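Local coordinates for uric acid degradation bifunctional protein TTL (PDB 2Q37) that catalyses the last two steps of uric acid breakdown in plants, its N-terminal helical domain decarboxylating OHCU stereoselectively to (S)-allantoin, at residues A[76-81]-A[130-135]; A[60-65]-A[164-169]; A[28-33]-A[172-177]; A[124-129]-A[149-154]. All coordinates share one frame; numbering follows the deposited sequence.

Contact 1. Residues A[76-81]-A[130-135]; sequences SAHPQI and IFIICA. With 3AL (1-[(4S)-2,5-dioxoimidazolidin-4-yl]urea), chain B.
The two aromatic rings of this contact, the imidazole of His78 and the phenyl of Phe131, are met obliquely by isoleucines of the facing loop; Tyr123 meets Phe131 edge-to-face from outside. Ile132 reaches the first with CD1, 4.1 Å from His78 CD2, the two side chains crossing at about a right angle. Ile81 reaches the second with CG1, 4.2 Å from Phe131 CD2, and the same CG1 packs against Ile133 CG2. Ile130 places CG1 between its backbone N and carbonyl carbon (chi1 61°), which carries CD1 to 3.5 Å from His78 O.

(S)-allantoin lies between the two loops. Along 130-135, alternate residues grip it through their backbone: Phe131 O accepts from N1, Ile133 N donates to O2 at 2.9 Å while Ile133 O takes the N9 hydrogen, and Ala135 N gives O8 a nearly straight bond (172°). From 76-81, Pro79 O accepts from N1 at 3.1 Å and more weakly from N3. A water joins Ile81 N to Phe131 O. His78, the proton donor of the decarboxylase, makes a weak bond from ND1 to O5 (3.0 Å, 126°); its NE2 is hydrogen-bonded to Gln166 OE1. Glu100 OE1 is also hydrogen-bonded to the ligand. The product is thus recognised largely by main-chain N-H and C=O groups, so the shape of the two loops sets much of the pocket's chemistry.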
# COMPACT_ATOMS: atom_id res chain seq x y z
N SER A 76 -0.31 -7.50 -9.84
CA SER A 76 0.40 -7.43 -11.10
C SER A 76 0.37 -8.74 -11.88
O SER A 76 0.44 -8.73 -13.11
CB SER A 76 1.86 -7.03 -10.86
OG SER A 76 2.58 -8.09 -10.25
N ALA A 77 0.24 -9.86 -11.18
CA ALA A 77 0.23 -11.16 -11.85
C ALA A 77 -0.98 -11.41 -12.75
O ALA A 77 -1.01 -12.39 -13.51
CB ALA A 77 0.34 -12.27 -10.83
N HIS A 78 -1.98 -10.54 -12.66
CA HIS A 78 -3.18 -10.75 -13.46
C HIS A 78 -3.26 -9.95 -14.72
O HIS A 78 -2.63 -8.90 -14.87
CB HIS A 78 -4.45 -10.39 -12.67
CG HIS A 78 -4.63 -11.16 -11.40
ND1 HIS A 78 -5.09 -12.45 -11.37
CD2 HIS A 78 -4.48 -10.77 -10.11
CE1 HIS A 78 -5.22 -12.84 -10.11
NE2 HIS A 78 -4.86 -11.84 -9.33
N PRO A 79 -4.03 -10.45 -15.68
CA PRO A 79 -4.21 -9.73 -16.94
C PRO A 79 -5.31 -8.69 -16.62
O PRO A 79 -6.19 -8.94 -15.79
CB PRO A 79 -4.71 -10.82 -17.90
CG PRO A 79 -5.39 -11.80 -16.97
CD PRO A 79 -4.43 -11.86 -15.81
N GLN A 80 -5.25 -7.53 -17.26
CA GLN A 80 -6.27 -6.51 -17.02
C GLN A 80 -7.62 -7.07 -17.44
O GLN A 80 -7.69 -8.07 -18.17
CB GLN A 80 -6.02 -5.27 -17.85
CG GLN A 80 -4.65 -4.67 -17.73
CD GLN A 80 -4.57 -3.34 -18.45
OE1 GLN A 80 -4.95 -3.22 -19.62
NE2 GLN A 80 -4.08 -2.32 -17.74
N ILE A 81 -8.70 -6.44 -16.97
CA ILE A 81 -10.03 -6.87 -17.37
C ILE A 81 -10.24 -6.35 -18.79
O ILE A 81 -10.35 -5.14 -19.01
CB ILE A 81 -11.11 -6.28 -16.44
CG1 ILE A 81 -11.01 -6.94 -15.05
CG2 ILE A 81 -12.49 -6.49 -17.06
CD1 ILE A 81 -11.23 -8.45 -15.03
N ILE A 130 -3.07 -2.22 -11.33
CA ILE A 130 -4.20 -2.38 -12.24
C ILE A 130 -5.52 -2.59 -11.50
O ILE A 130 -5.55 -2.85 -10.30
CB ILE A 130 -4.00 -3.57 -13.24
CG1 ILE A 130 -3.86 -4.88 -12.47
CG2 ILE A 130 -2.75 -3.35 -14.06
CD1 ILE A 130 -3.98 -6.09 -13.37
N PHE A 131 -6.63 -2.47 -12.23
CA PHE A 131 -7.95 -2.67 -11.67
C PHE A 131 -8.17 -4.19 -11.40
O PHE A 131 -8.14 -5.01 -12.32
CB PHE A 131 -8.99 -2.14 -12.67
CG PHE A 131 -10.41 -2.41 -12.26
CD1 PHE A 131 -10.95 -1.80 -11.13
CD2 PHE A 131 -11.22 -3.26 -13.02
CE1 PHE A 131 -12.30 -2.03 -10.76
CE2 PHE A 131 -12.56 -3.50 -12.66
CZ PHE A 131 -13.10 -2.89 -11.53
N ILE A 132 -8.39 -4.53 -10.13
CA ILE A 132 -8.59 -5.93 -9.70
C ILE A 132 -10.03 -6.18 -9.26
O ILE A 132 -10.57 -5.46 -8.42
CB ILE A 132 -7.67 -6.29 -8.51
CG1 ILE A 132 -6.20 -5.99 -8.87
CG2 ILE A 132 -7.83 -7.78 -8.14
CD1 ILE A 132 -5.66 -6.84 -10.02
N ILE A 133 -10.64 -7.20 -9.82
CA ILE A 133 -12.01 -7.54 -9.49
C ILE A 133 -12.18 -9.00 -9.84
O ILE A 133 -11.66 -9.45 -10.87
CB ILE A 133 -13.02 -6.72 -10.32
CG1 ILE A 133 -14.43 -6.83 -9.73
CG2 ILE A 133 -13.06 -7.25 -11.76
CD1 ILE A 133 -15.54 -6.10 -10.56
N CYS A 134 -12.88 -9.74 -8.99
CA CYS A 134 -13.15 -11.13 -9.26
C CYS A 134 -14.20 -11.11 -10.37
O CYS A 134 -15.30 -10.60 -10.18
CB CYS A 134 -13.70 -11.82 -8.00
SG CYS A 134 -14.01 -13.61 -8.15
N ALA A 135 -13.83 -11.59 -11.56
CA ALA A 135 -14.74 -11.65 -12.71
C ALA A 135 -15.37 -13.04 -12.67
O ALA A 135 -14.80 -13.95 -12.04
CB ALA A 135 -13.95 -11.48 -13.98
C4 3AL B . -8.27 -10.93 -12.52
C5 3AL B . -7.94 -12.21 -13.12
O5 3AL B . -6.99 -12.65 -13.70
N7 3AL B . -9.02 -13.10 -12.95
C8 3AL B . -10.00 -12.39 -12.27
O8 3AL B . -11.08 -12.88 -11.96
N9 3AL B . -9.59 -11.08 -12.01
N3 3AL B . -8.07 -9.83 -13.47
C2 3AL B . -8.35 -8.47 -12.96
N1 3AL B . -8.15 -7.57 -13.74
O2 3AL B . -8.77 -8.32 -11.72
O HOH W 1 -8.01 -4.51 -15.00

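Contact 2. Residues A[60-65]-A[164-169]; sequences DIWFNQ and MEQMKI. With 3AL (1-[(4S)-2,5-dioxoimidazolidin-4-yl]urea), chain B.
Two helices of the decarboxylase domain run nearly antiparallel here, the end of helix 51-64 giving Trp62 and Phe63, helix 155-178 giving Gln166 and Met167. Their local axes are 11.0 Å apart at 166°, and large side chains fill the gap. Met167, a selenomethionine in this crystal, bends back along Trp62 so that the two side chains slide past each other in opposite directions: SE lies 3.7 Å from Trp62 CB and 4.2 Å from the centroid of the five-membered ring, 38° off its normal. This is an oblique Met-aromatic contact.

At the six-membered end of the indole, and on the same side of its plane as the selenium, Gln166 CG fits tightly, 3.2 Å from Trp62 CZ2. Trp62 CG stands anti to the backbone N (chi1 177°), which sends the indole across to the neighbouring helix, where NE1 donates to Ala163 O. The ring of Phe63 sits with Trp62 CD1 over the centre of one face; its CE2 touches Met167 CG at 3.9 Å, and Met164 CA comes to its edge, 4.2 Å from CZ.

In this all-helical fold helix 155-178 also reaches the active site. Gln166 stands there in the second shell, helping to fix the His78 ring, and Ile169 carries CD1 to 3.2 Å from N9 of the bound allantoin. On the outer side, Phe63 O accepts a hydrogen bond from Arg154 NE of the second subunit.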
# COMPACT_ATOMS: atom_id res chain seq x y z
N ASP A 60 -6.31 -15.46 6.61
CA ASP A 60 -5.60 -14.83 7.71
C ASP A 60 -4.20 -14.41 7.29
O ASP A 60 -3.74 -13.33 7.64
CB ASP A 60 -5.53 -15.75 8.94
CG ASP A 60 -5.07 -15.01 10.19
OD1 ASP A 60 -5.92 -14.36 10.84
OD2 ASP A 60 -3.85 -15.07 10.51
N ILE A 61 -3.53 -15.27 6.53
CA ILE A 61 -2.21 -14.94 6.07
C ILE A 61 -2.28 -13.73 5.12
O ILE A 61 -1.49 -12.78 5.22
CB ILE A 61 -1.60 -16.12 5.32
CG1 ILE A 61 -1.32 -17.25 6.31
CG2 ILE A 61 -0.33 -15.69 4.57
CD1 ILE A 61 -0.85 -18.54 5.65
N TRP A 62 -3.25 -13.75 4.21
CA TRP A 62 -3.42 -12.69 3.24
C TRP A 62 -3.75 -11.34 3.87
O TRP A 62 -3.14 -10.33 3.53
CB TRP A 62 -4.50 -13.09 2.23
CG TRP A 62 -4.79 -12.05 1.22
CD1 TRP A 62 -5.90 -11.26 1.17
CD2 TRP A 62 -3.95 -11.65 0.14
NE1 TRP A 62 -5.80 -10.38 0.12
CE2 TRP A 62 -4.61 -10.60 -0.53
CE3 TRP A 62 -2.71 -12.08 -0.34
CZ2 TRP A 62 -4.06 -9.96 -1.65
CZ3 TRP A 62 -2.16 -11.46 -1.46
CH2 TRP A 62 -2.84 -10.40 -2.10
N PHE A 63 -4.71 -11.34 4.79
CA PHE A 63 -5.12 -10.11 5.45
C PHE A 63 -4.28 -9.66 6.65
O PHE A 63 -4.30 -8.48 7.00
CB PHE A 63 -6.58 -10.23 5.90
CG PHE A 63 -7.56 -10.17 4.77
CD1 PHE A 63 -7.64 -9.03 3.96
CD2 PHE A 63 -8.40 -11.26 4.48
CE1 PHE A 63 -8.54 -8.98 2.89
CE2 PHE A 63 -9.30 -11.22 3.41
CZ PHE A 63 -9.37 -10.08 2.61
N ASN A 64 -3.52 -10.56 7.27
CA ASN A 64 -2.74 -10.14 8.43
C ASN A 64 -1.25 -10.45 8.42
O ASN A 64 -0.53 -9.99 9.31
CB ASN A 64 -3.35 -10.73 9.70
CG ASN A 64 -4.85 -10.59 9.74
OD1 ASN A 64 -5.39 -9.50 9.59
ND2 ASN A 64 -5.54 -11.70 9.94
N GLN A 65 -0.76 -11.21 7.44
CA GLN A 65 0.66 -11.54 7.43
C GLN A 65 1.48 -10.98 6.27
O GLN A 65 2.60 -10.51 6.47
CB GLN A 65 0.86 -13.05 7.51
CG GLN A 65 0.35 -13.66 8.79
CD GLN A 65 0.68 -12.79 10.01
OE1 GLN A 65 1.85 -12.45 10.26
NE2 GLN A 65 -0.35 -12.44 10.77
N MSE A 164 -9.29 -7.52 -1.31
CA MSE A 164 -10.45 -8.37 -1.08
C MSE A 164 -10.86 -9.09 -2.38
O MSE A 164 -11.15 -10.29 -2.37
CB MSE A 164 -11.59 -7.50 -0.58
CG MSE A 164 -12.85 -8.26 -0.28
SE MSE A 164 -14.27 -6.99 0.02
CE MSE A 164 -13.31 -5.71 1.18
N GLU A 165 -10.90 -8.35 -3.48
CA GLU A 165 -11.22 -8.95 -4.77
C GLU A 165 -10.20 -10.07 -5.07
O GLU A 165 -10.56 -11.16 -5.52
CB GLU A 165 -11.18 -7.89 -5.86
CG GLU A 165 -12.33 -6.93 -5.80
CD GLU A 165 -13.65 -7.66 -5.82
OE1 GLU A 165 -13.87 -8.45 -6.76
OE2 GLU A 165 -14.48 -7.45 -4.90
N GLN A 166 -8.92 -9.79 -4.80
CA GLN A 166 -7.84 -10.75 -5.02
C GLN A 166 -8.07 -12.00 -4.17
O GLN A 166 -7.85 -13.11 -4.63
CB GLN A 166 -6.51 -10.09 -4.64
CG GLN A 166 -5.34 -11.00 -4.43
CD GLN A 166 -4.91 -11.69 -5.70
OE1 GLN A 166 -4.78 -11.06 -6.75
NE2 GLN A 166 -4.66 -12.99 -5.60
N MSE A 167 -8.52 -11.80 -2.95
CA MSE A 167 -8.75 -12.93 -2.07
C MSE A 167 -9.90 -13.77 -2.58
O MSE A 167 -9.87 -14.99 -2.49
CB MSE A 167 -9.05 -12.47 -0.65
CG MSE A 167 -9.14 -13.60 0.35
SE MSE A 167 -7.48 -14.61 0.55
CE MSE A 167 -8.08 -16.36 -0.12
N LYS A 168 -10.94 -13.12 -3.10
CA LYS A 168 -12.06 -13.88 -3.64
C LYS A 168 -11.59 -14.76 -4.82
O LYS A 168 -11.98 -15.91 -4.93
CB LYS A 168 -13.19 -12.95 -4.10
CG LYS A 168 -13.91 -12.21 -2.97
CD LYS A 168 -15.19 -11.58 -3.50
CE LYS A 168 -15.26 -10.11 -3.20
NZ LYS A 168 -16.49 -9.48 -3.78
N ILE A 169 -10.75 -14.20 -5.68
CA ILE A 169 -10.23 -14.91 -6.84
C ILE A 169 -9.45 -16.14 -6.38
O ILE A 169 -9.57 -17.22 -6.95
CB ILE A 169 -9.26 -14.01 -7.65
CG1 ILE A 169 -10.04 -12.89 -8.33
CG2 ILE A 169 -8.49 -14.87 -8.66
CD1 ILE A 169 -9.18 -11.79 -8.90
C4 3AL B . -8.27 -10.93 -12.52
C5 3AL B . -7.94 -12.21 -13.12
O5 3AL B . -6.99 -12.65 -13.70
N7 3AL B . -9.02 -13.10 -12.95
C8 3AL B . -10.00 -12.39 -12.27
O8 3AL B . -11.08 -12.88 -11.96
N9 3AL B . -9.59 -11.08 -12.01
N3 3AL B . -8.07 -9.83 -13.47
C2 3AL B . -8.35 -8.47 -12.96
N1 3AL B . -8.15 -7.57 -13.74
O2 3AL B . -8.77 -8.32 -11.72

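Contact 3. Residues A[28-33]-A[172-177]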
# COMPACT_ATOMS: atom_id res chain seq x y z
N ASP A 28 3.47 -25.79 -3.62
CA ASP A 28 3.91 -24.42 -3.92
C ASP A 28 3.52 -23.88 -5.31
O ASP A 28 4.19 -23.00 -5.85
CB ASP A 28 5.42 -24.27 -3.73
CG ASP A 28 6.22 -25.17 -4.66
OD1 ASP A 28 6.26 -26.40 -4.41
OD2 ASP A 28 6.79 -24.65 -5.64
N GLU A 29 2.45 -24.43 -5.87
CA GLU A 29 1.93 -23.98 -7.16
C GLU A 29 0.98 -22.85 -6.82
O GLU A 29 0.11 -22.49 -7.61
CB GLU A 29 1.16 -25.10 -7.86
CG GLU A 29 2.03 -25.98 -8.73
CD GLU A 29 2.85 -25.18 -9.73
OE1 GLU A 29 3.80 -24.48 -9.29
OE2 GLU A 29 2.54 -25.23 -10.94
N TRP A 30 1.17 -22.31 -5.62
CA TRP A 30 0.36 -21.21 -5.11
C TRP A 30 0.69 -19.89 -5.80
O TRP A 30 -0.12 -18.97 -5.77
CB TRP A 30 0.59 -21.04 -3.61
CG TRP A 30 0.23 -22.21 -2.75
CD1 TRP A 30 1.08 -23.14 -2.25
CD2 TRP A 30 -1.06 -22.51 -2.20
NE1 TRP A 30 0.41 -24.00 -1.41
CE2 TRP A 30 -0.91 -23.63 -1.36
CE3 TRP A 30 -2.33 -21.92 -2.32
CZ2 TRP A 30 -1.97 -24.19 -0.65
CZ3 TRP A 30 -3.39 -22.48 -1.61
CH2 TRP A 30 -3.21 -23.61 -0.79
N LYS A 31 1.88 -19.79 -6.39
CA LYS A 31 2.26 -18.56 -7.08
C LYS A 31 1.24 -18.34 -8.20
O LYS A 31 1.04 -17.22 -8.68
CB LYS A 31 3.67 -18.67 -7.67
CG LYS A 31 4.23 -17.36 -8.25
CD LYS A 31 4.49 -16.32 -7.16
CE LYS A 31 5.22 -15.08 -7.70
NZ LYS A 31 4.40 -14.26 -8.64
N VAL A 32 0.59 -19.44 -8.60
CA VAL A 32 -0.44 -19.42 -9.64
C VAL A 32 -1.80 -19.13 -8.98
O VAL A 32 -2.67 -18.49 -9.57
CB VAL A 32 -0.50 -20.79 -10.36
CG1 VAL A 32 -1.53 -20.73 -11.48
CG2 VAL A 32 0.88 -21.15 -10.91
N CYS A 33 -1.97 -19.60 -7.74
CA CYS A 33 -3.20 -19.37 -6.98
C CYS A 33 -3.11 -18.10 -6.15
O CYS A 33 -3.84 -17.95 -5.18
CB CYS A 33 -3.47 -20.54 -6.03
SG CYS A 33 -4.23 -21.94 -6.83
N LEU A 172 -11.65 -18.84 -5.05
CA LEU A 172 -12.30 -19.43 -6.21
C LEU A 172 -11.39 -20.49 -6.82
O LEU A 172 -11.85 -21.57 -7.21
CB LEU A 172 -12.58 -18.33 -7.22
CG LEU A 172 -13.88 -18.39 -8.01
CD1 LEU A 172 -13.74 -19.35 -9.17
CD2 LEU A 172 -15.03 -18.80 -7.08
N ARG A 173 -10.11 -20.17 -6.92
CA ARG A 173 -9.13 -21.07 -7.49
C ARG A 173 -8.72 -22.19 -6.55
O ARG A 173 -8.28 -23.25 -7.01
CB ARG A 173 -7.89 -20.30 -7.94
CG ARG A 173 -8.19 -19.33 -9.06
CD ARG A 173 -6.98 -18.55 -9.47
NE ARG A 173 -7.33 -17.62 -10.53
CZ ARG A 173 -6.46 -16.84 -11.17
NH1 ARG A 173 -5.17 -16.88 -10.86
NH2 ARG A 173 -6.89 -16.05 -12.15
N MSE A 174 -8.86 -21.97 -5.25
CA MSE A 174 -8.49 -23.01 -4.29
C MSE A 174 -9.55 -24.09 -4.29
O MSE A 174 -9.25 -25.27 -4.09
CB MSE A 174 -8.35 -22.42 -2.89
CG MSE A 174 -7.26 -21.36 -2.75
SE MSE A 174 -6.77 -20.99 -0.90
CE MSE A 174 -8.48 -20.41 -0.24
N ALA A 175 -10.79 -23.69 -4.51
CA ALA A 175 -11.88 -24.64 -4.55
C ALA A 175 -11.63 -25.57 -5.74
O ALA A 175 -11.89 -26.77 -5.66
CB ALA A 175 -13.20 -23.92 -4.69
N LYS A 176 -11.11 -25.00 -6.82
CA LYS A 176 -10.84 -25.74 -8.05
C LYS A 176 -9.71 -26.76 -7.88
O LYS A 176 -9.59 -27.70 -8.67
CB LYS A 176 -10.49 -24.77 -9.19
CG LYS A 176 -10.29 -25.45 -10.54
CD LYS A 176 -11.62 -25.70 -11.24
CE LYS A 176 -11.52 -26.77 -12.31
NZ LYS A 176 -11.39 -28.15 -11.74
N LEU A 177 -8.87 -26.57 -6.87
CA LEU A 177 -7.76 -27.49 -6.63
C LEU A 177 -8.18 -28.59 -5.67
O LEU A 177 -7.70 -29.71 -5.75
CB LEU A 177 -6.55 -26.74 -6.06
CG LEU A 177 -5.82 -25.71 -6.94
CD1 LEU A 177 -4.63 -25.16 -6.17
CD2 LEU A 177 -5.35 -26.35 -8.23
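Arg173 sets CG anti to its carbonyl carbon (chi1 -65°) and then runs extended to NE, a reach that carries its guanidinium past the backbone of Val32. Cys33 and Trp30 turn their SG and CG the same way, away from their own carbonyl carbons, and both side chains meet helix 155-178. The contact joins the N-terminal loop to the last long helix of the all-helical decarboxylase domain. That loop belongs to the region required for binding BRI1.

NH1 of Arg173 donates to Val32 O, which lies at the edge of the guanidinium and near its plane; at 3.2 Å and 134° the bond is weak. The stronger polar partner of this arginine is elsewhere: NH2 forms a salt bridge with Glu100, which binds allantoin, and Arg173 itself touches the ligand, so the N-terminal loop contacts the pocket's lining.

Beside this polar end the contact is apolar. Selenomethionine Met174 crosses Trp30 at about a right angle and makes an edge-on Met-aromatic contact, SE 5.1 Å from the centroid of the six-membered ring and 3.8 Å from CZ3. Ile55 and Ala58 of helix 51-64 also pack on Met174. Cys33 SG lies 4.2 Å from Arg173 CB and presses closely on Leu177 CD1, at 3.3 Å.

Contact 4. Residues A[124-129]-A[149-154]; sequences KKKFGF and ERYENR
Lys126 and Phe127, at the end of helix 110-127, pack closely on Tyr151 and the type I turn Arg150-Asn153 to which it belongs. Lys126 lays its chain obliquely across the phenol: CD stands 3.7 Å from the ring centroid, over one face and toward the rim, a CH-pi contact. A bend at the last torsion (chi4 -77°) then turns the ammonium to the backbone, where NZ donates to Tyr151 O at 2.7 Å with a C=O...N angle of 158°. Asn153 O is 2.9 Å from the same NZ.

Phe127 comes in edge first. Its CZ lies 3.4 Å from Tyr151 O and 3.3 Å from Asn153 O, both near the ring plane, so the polarised C-H rim faces carbonyl oxygens of the turn.

The outer side is looser. Glu152 is exposed, its OE2 6.3 Å from Lys126 NZ, an opposite charge but not a contact. Arg154, just before helix 155-178, turns to Phe63 of the second subunit, so this corner is part of the dimer interface. The lysine and the phenyl edge together meet backbone oxygens of the turn, and the positive charge would probably polarise those carbonyls.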
# COMPACT_ATOMS: atom_id res chain seq x y z
N LYS A 124 -4.63 2.78 -13.66
CA LYS A 124 -3.26 2.43 -13.30
C LYS A 124 -2.48 3.68 -12.98
O LYS A 124 -1.66 3.70 -12.06
CB LYS A 124 -2.60 1.68 -14.46
CG LYS A 124 -1.56 0.67 -14.03
CD LYS A 124 -0.30 1.32 -13.52
CE LYS A 124 0.77 0.28 -13.23
NZ LYS A 124 0.86 -0.75 -14.32
N LYS A 125 -2.73 4.73 -13.75
CA LYS A 125 -2.06 6.01 -13.54
C LYS A 125 -2.44 6.53 -12.15
O LYS A 125 -1.57 6.89 -11.35
CB LYS A 125 -2.46 7.03 -14.62
CG LYS A 125 -1.82 8.41 -14.41
CD LYS A 125 -2.30 9.49 -15.40
CE LYS A 125 -1.53 10.82 -15.15
NZ LYS A 125 -1.94 11.99 -16.01
N LYS A 126 -3.74 6.56 -11.87
CA LYS A 126 -4.20 7.06 -10.59
C LYS A 126 -3.83 6.21 -9.37
O LYS A 126 -3.28 6.74 -8.41
CB LYS A 126 -5.72 7.26 -10.62
CG LYS A 126 -6.32 7.89 -9.34
CD LYS A 126 -7.76 8.32 -9.62
CE LYS A 126 -8.45 9.01 -8.45
NZ LYS A 126 -8.90 8.08 -7.38
N PHE A 127 -4.08 4.91 -9.40
CA PHE A 127 -3.82 4.08 -8.23
C PHE A 127 -2.48 3.38 -8.10
O PHE A 127 -2.09 2.99 -7.01
CB PHE A 127 -4.97 3.08 -8.07
CG PHE A 127 -6.29 3.74 -7.80
CD1 PHE A 127 -6.59 4.24 -6.52
CD2 PHE A 127 -7.22 3.93 -8.82
CE1 PHE A 127 -7.80 4.92 -6.28
CE2 PHE A 127 -8.43 4.61 -8.58
CZ PHE A 127 -8.72 5.11 -7.31
N GLY A 128 -1.76 3.21 -9.20
CA GLY A 128 -0.46 2.56 -9.10
C GLY A 128 -0.44 1.07 -9.34
O GLY A 128 0.63 0.46 -9.37
N PHE A 129 -1.60 0.45 -9.45
CA PHE A 129 -1.70 -0.98 -9.74
C PHE A 129 -2.91 -1.09 -10.65
O PHE A 129 -3.70 -0.15 -10.76
CB PHE A 129 -1.86 -1.79 -8.45
CG PHE A 129 -2.82 -1.20 -7.45
CD1 PHE A 129 -4.21 -1.35 -7.61
CD2 PHE A 129 -2.33 -0.47 -6.35
CE1 PHE A 129 -5.10 -0.79 -6.68
CE2 PHE A 129 -3.23 0.10 -5.41
CZ PHE A 129 -4.61 -0.05 -5.58
N GLU A 149 -16.79 3.45 -11.32
CA GLU A 149 -17.28 3.72 -9.99
C GLU A 149 -16.06 3.81 -9.05
O GLU A 149 -15.80 4.85 -8.44
CB GLU A 149 -18.20 2.58 -9.54
CG GLU A 149 -19.24 2.93 -8.51
CD GLU A 149 -20.51 3.52 -9.13
OE1 GLU A 149 -20.41 4.49 -9.93
OE2 GLU A 149 -21.63 3.02 -8.82
N ARG A 150 -15.29 2.73 -8.98
CA ARG A 150 -14.13 2.66 -8.09
C ARG A 150 -13.05 3.70 -8.33
O ARG A 150 -12.25 3.98 -7.44
CB ARG A 150 -13.53 1.25 -8.13
CG ARG A 150 -14.38 0.23 -7.38
CD ARG A 150 -13.96 -1.19 -7.65
NE ARG A 150 -12.53 -1.39 -7.41
CZ ARG A 150 -11.93 -2.57 -7.46
NH1 ARG A 150 -12.64 -3.66 -7.75
NH2 ARG A 150 -10.63 -2.65 -7.25
N TYR A 151 -13.04 4.27 -9.53
CA TYR A 151 -12.06 5.27 -9.88
C TYR A 151 -12.10 6.49 -8.92
O TYR A 151 -11.10 7.17 -8.70
CB TYR A 151 -12.28 5.73 -11.32
CG TYR A 151 -11.17 6.60 -11.85
CD1 TYR A 151 -9.94 6.05 -12.19
CD2 TYR A 151 -11.34 7.97 -12.00
CE1 TYR A 151 -8.91 6.85 -12.66
CE2 TYR A 151 -10.31 8.78 -12.46
CZ TYR A 151 -9.11 8.21 -12.79
OH TYR A 151 -8.08 9.01 -13.24
N GLU A 152 -13.28 6.75 -8.36
CA GLU A 152 -13.47 7.87 -7.45
C GLU A 152 -13.13 7.60 -5.98
O GLU A 152 -13.44 8.42 -5.11
CB GLU A 152 -14.93 8.36 -7.53
CG GLU A 152 -15.12 9.69 -8.22
CD GLU A 152 -14.75 9.65 -9.69
OE1 GLU A 152 -15.22 8.72 -10.39
OE2 GLU A 152 -14.00 10.55 -10.15
N ASN A 153 -12.52 6.46 -5.69
CA ASN A 153 -12.16 6.12 -4.32
C ASN A 153 -10.78 6.67 -4.01
O ASN A 153 -10.02 6.99 -4.91
CB ASN A 153 -12.14 4.59 -4.15
CG ASN A 153 -13.53 3.97 -4.14
OD1 ASN A 153 -13.70 2.80 -4.48
ND2 ASN A 153 -14.52 4.75 -3.74
N ARG A 154 -10.47 6.79 -2.72
CA ARG A 154 -9.14 7.25 -2.31
C ARG A 154 -8.19 6.09 -2.59
O ARG A 154 -8.56 4.93 -2.42
CB ARG A 154 -9.10 7.52 -0.79
CG ARG A 154 -10.10 8.53 -0.20
CD ARG A 154 -9.94 8.52 1.34
NE ARG A 154 -8.53 8.68 1.73
CZ ARG A 154 -7.97 8.16 2.83
NH1 ARG A 154 -8.70 7.44 3.68
NH2 ARG A 154 -6.68 8.35 3.06

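Overall arrangement
Contact 1 lies nearest the centre of the chain and holds the ligand, partly buried, while contact 2 is a buried helix pair behind it, contact 3 is again partly buried, and contact 4 is at the surface. Helix 155-178 serves both contacts 2 and 3, and Met167 and Met174 touch through their CE atoms. Backbone groups dominate where ligand is held, selenium and aromatic rings where helix meets helix or loop, and a lysine against carbonyls at the periphery. Arg150 ties contact 4 to contact 1 by bonding Ile132 O. Contacts 3 and 4 lie on opposite sides of the centre, nearest atoms about 14 Å apart. Contacts 2 and 4 both reach the second subunit.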